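Local coordinates for protein Poly(A) RNA polymerase GLD2 (Rattus norvegicus, PDB 6LBK) that probably adds successive AMP units from ATP to the 3' ends of selected cytoplasmic mRNAs and single nucleotides to certain microRNAs, at residues P46-K51 with Q55-F60. The protein carries 1 engineered substitution. Numbering follows the deposited sequence.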
loop_
_atom_site.group_PDB
_atom_site.type_symbol
_atom_site.label_atom_id
_atom_site.label_comp_id
_atom_site.label_asym_id
_atom_site.label_seq_id
_atom_site.Cartn_x
_atom_site.Cartn_y
_atom_site.Cartn_z
ATOM N N PRO A 46 9.305 -14.253 12.188
ATOM C CA PRO A 46 10.087 -15.219 11.406
ATOM C C PRO A 46 11.370 -15.646 12.105
ATOM O O PRO A 46 11.604 -15.305 13.269
ATOM C CB PRO A 46 10.374 -14.466 10.101
ATOM C CG PRO A 46 9.327 -13.385 10.044
ATOM C CD PRO A 46 9.124 -12.985 11.461
ATOM N N GLU A 47 12.220 -16.362 11.361
ATOM C CA GLU A 47 13.366 -17.116 11.862
ATOM C C GLU A 47 14.503 -16.282 12.451
ATOM O O GLU A 47 14.730 -16.318 13.665
ATOM C CB GLU A 47 13.911 -17.962 10.704
ATOM C CG GLU A 47 14.846 -19.078 11.092
ATOM C CD GLU A 47 14.158 -20.421 11.158
ATOM O OE1 GLU A 47 13.528 -20.822 10.154
ATOM O OE2 GLU A 47 14.252 -21.072 12.219
ATOM N N ALA A 48 15.239 -15.571 11.596
ATOM C CA ALA A 48 16.333 -14.672 11.969
ATOM C C ALA A 48 17.555 -15.435 12.471
ATOM O O ALA A 48 17.965 -15.286 13.628
ATOM C CB ALA A 48 15.879 -13.654 13.023
ATOM N N LYS A 49 18.132 -16.258 11.592
ATOM C CA LYS A 49 19.351 -17.016 11.851
ATOM C C LYS A 49 20.614 -16.288 11.399
ATOM O O LYS A 49 21.716 -16.670 11.812
ATOM C CB LYS A 49 19.295 -18.388 11.169
ATOM C CG LYS A 49 18.216 -19.317 11.684
ATOM C CD LYS A 49 18.513 -20.769 11.292
ATOM C CE LYS A 49 17.973 -21.169 9.917
ATOM N NZ LYS A 49 18.096 -22.661 9.709
ATOM N N ASP A 50 20.470 -15.268 10.554
ATOM C CA ASP A 50 21.546 -14.497 9.944
ATOM C C ASP A 50 21.391 -13.012 10.281
ATOM O O ASP A 50 20.358 -12.565 10.799
ATOM C CB ASP A 50 21.516 -14.683 8.419
ATOM C CG ASP A 50 20.124 -14.326 7.804
ATOM O OD1 ASP A 50 19.104 -14.968 8.176
ATOM O OD2 ASP A 50 20.043 -13.376 6.981
ATOM N N LYS A 51 22.405 -12.216 9.913
ATOM C CA LYS A 51 22.401 -10.805 10.309
ATOM C C LYS A 51 21.360 -9.998 9.540
ATOM O O LYS A 51 20.682 -9.144 10.120
ATOM C CB LYS A 51 23.793 -10.196 10.115
ATOM C CG LYS A 51 23.937 -8.732 10.564
ATOM C CD LYS A 51 25.301 -8.199 10.119
ATOM C CE LYS A 51 25.638 -6.826 10.704
ATOM N NZ LYS A 51 27.141 -6.618 10.899
ATOM N N GLN A 55 18.281 -7.829 11.101
ATOM C CA GLN A 55 18.137 -6.392 10.876
ATOM C C GLN A 55 16.778 -6.061 10.280
ATOM O O GLN A 55 16.221 -5.001 10.573
ATOM C CB GLN A 55 19.245 -5.871 9.960
ATOM C CG GLN A 55 20.581 -5.717 10.632
ATOM C CD GLN A 55 21.656 -5.450 9.634
ATOM O OE1 GLN A 55 21.635 -6.007 8.539
ATOM N NE2 GLN A 55 22.611 -4.600 9.994
ATOM N N ILE A 56 16.228 -6.965 9.465
ATOM C CA ILE A 56 14.912 -6.737 8.873
ATOM C C ILE A 56 13.837 -6.810 9.950
ATOM O O ILE A 56 12.907 -5.998 9.973
ATOM C CB ILE A 56 14.633 -7.757 7.758
ATOM C CG1 ILE A 56 15.562 -7.534 6.560
ATOM C CG2 ILE A 56 13.121 -7.708 7.380
ATOM C CD1 ILE A 56 15.419 -8.564 5.473
ATOM N N LEU A 57 13.957 -7.778 10.868
ATOM C CA LEU A 57 13.025 -7.829 11.991
ATOM C C LEU A 57 13.209 -6.654 12.947
ATOM O O LEU A 57 12.223 -6.144 13.488
ATOM C CB LEU A 57 13.146 -9.146 12.745
ATOM C CG LEU A 57 12.438 -10.226 11.953
ATOM C CD1 LEU A 57 12.800 -11.561 12.520
ATOM C CD2 LEU A 57 10.985 -10.009 12.035
ATOM N N GLU A 58 14.457 -6.235 13.198
ATOM C CA GLU A 58 14.708 -5.066 14.045
ATOM C C GLU A 58 14.051 -3.815 13.467
ATOM O O GLU A 58 13.377 -3.059 14.182
ATOM C CB GLU A 58 16.217 -4.858 14.222
ATOM C CG GLU A 58 16.778 -5.332 15.547
ATOM C CD GLU A 58 18.311 -5.390 15.570
ATOM O OE1 GLU A 58 18.962 -4.347 15.335
ATOM O OE2 GLU A 58 18.869 -6.477 15.857
ATOM N N LEU A 59 14.229 -3.591 12.163
ATOM C CA LEU A 59 13.589 -2.455 11.508
ATOM C C LEU A 59 12.069 -2.607 11.517
ATOM O O LEU A 59 11.335 -1.630 11.728
ATOM C CB LEU A 59 14.110 -2.326 10.073
ATOM C CG LEU A 59 13.576 -1.160 9.248
ATOM C CD1 LEU A 59 14.247 0.117 9.688
ATOM C CD2 LEU A 59 13.810 -1.400 7.784
ATOM N N PHE A 60 11.582 -3.829 11.297
ATOM C CA PHE A 60 10.151 -4.072 11.325
ATOM C C PHE A 60 9.565 -3.698 12.677
ATOM O O PHE A 60 8.594 -2.941 12.759
ATOM C CB PHE A 60 9.866 -5.535 10.999
ATOM C CG PHE A 60 8.430 -5.896 11.151
ATOM C CD1 PHE A 60 7.443 -5.130 10.518
ATOM C CD2 PHE A 60 8.058 -6.987 11.913
ATOM C CE1 PHE A 60 6.097 -5.430 10.666
ATOM C CE2 PHE A 60 6.721 -7.314 12.057
ATOM C CZ PHE A 60 5.729 -6.529 11.429
#
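K51, the first residue of helix 51-63, accepts the i-to-i+4 backbone bond from Q55 N to K51 O at 2.9 Å, with an N-H...O angle of 159°. The preceding loop 46-50 runs alongside the first turns before entering the helix, A48 CA 7.6 Å from L57 CA. L57 carries the apolar half of the contact with its two methyls. Its CD2 meets P46 CD, 3.6 Å away, the two side chains crossing obliquely, and its CD1 rests against A48 CB at 3.8 Å. A48 has a left-handed backbone conformation and turns its methyl toward the helix. Here the N-terminal lead-in folds back over the first turns of helix 51-63, and D50, at the N-cap, caps a backbone N of the first turn with its side chain. L283 of helix 283-297 touches both P46 and L57, so the loop and helix 51-63 share a partner from the PAP-associated region, away from the catalytic magnesium site predicted at D109 and D111. Nearer the start of the helix, K51 and Q55 pass each other on the more open side. K51 CG lies anti to its own N (chi1 -177°) and the chain stays extended, which carries CE to 3.8 Å from Q55 NE2, a van der Waals approach. The Q55 amide is engaged at both ends by the C-terminal part of the chain: OE1 accepts from L367 N and NE2 donates to D366 OD1, while K51 NZ makes a long, weak ion pair with D366 OD2, the other oxygen of that carboxylate. Replacing Q55 with a leucine would probably leave L367 N and D366 OD1 without these mates and weaken the hold of the C-terminal segment on this helix.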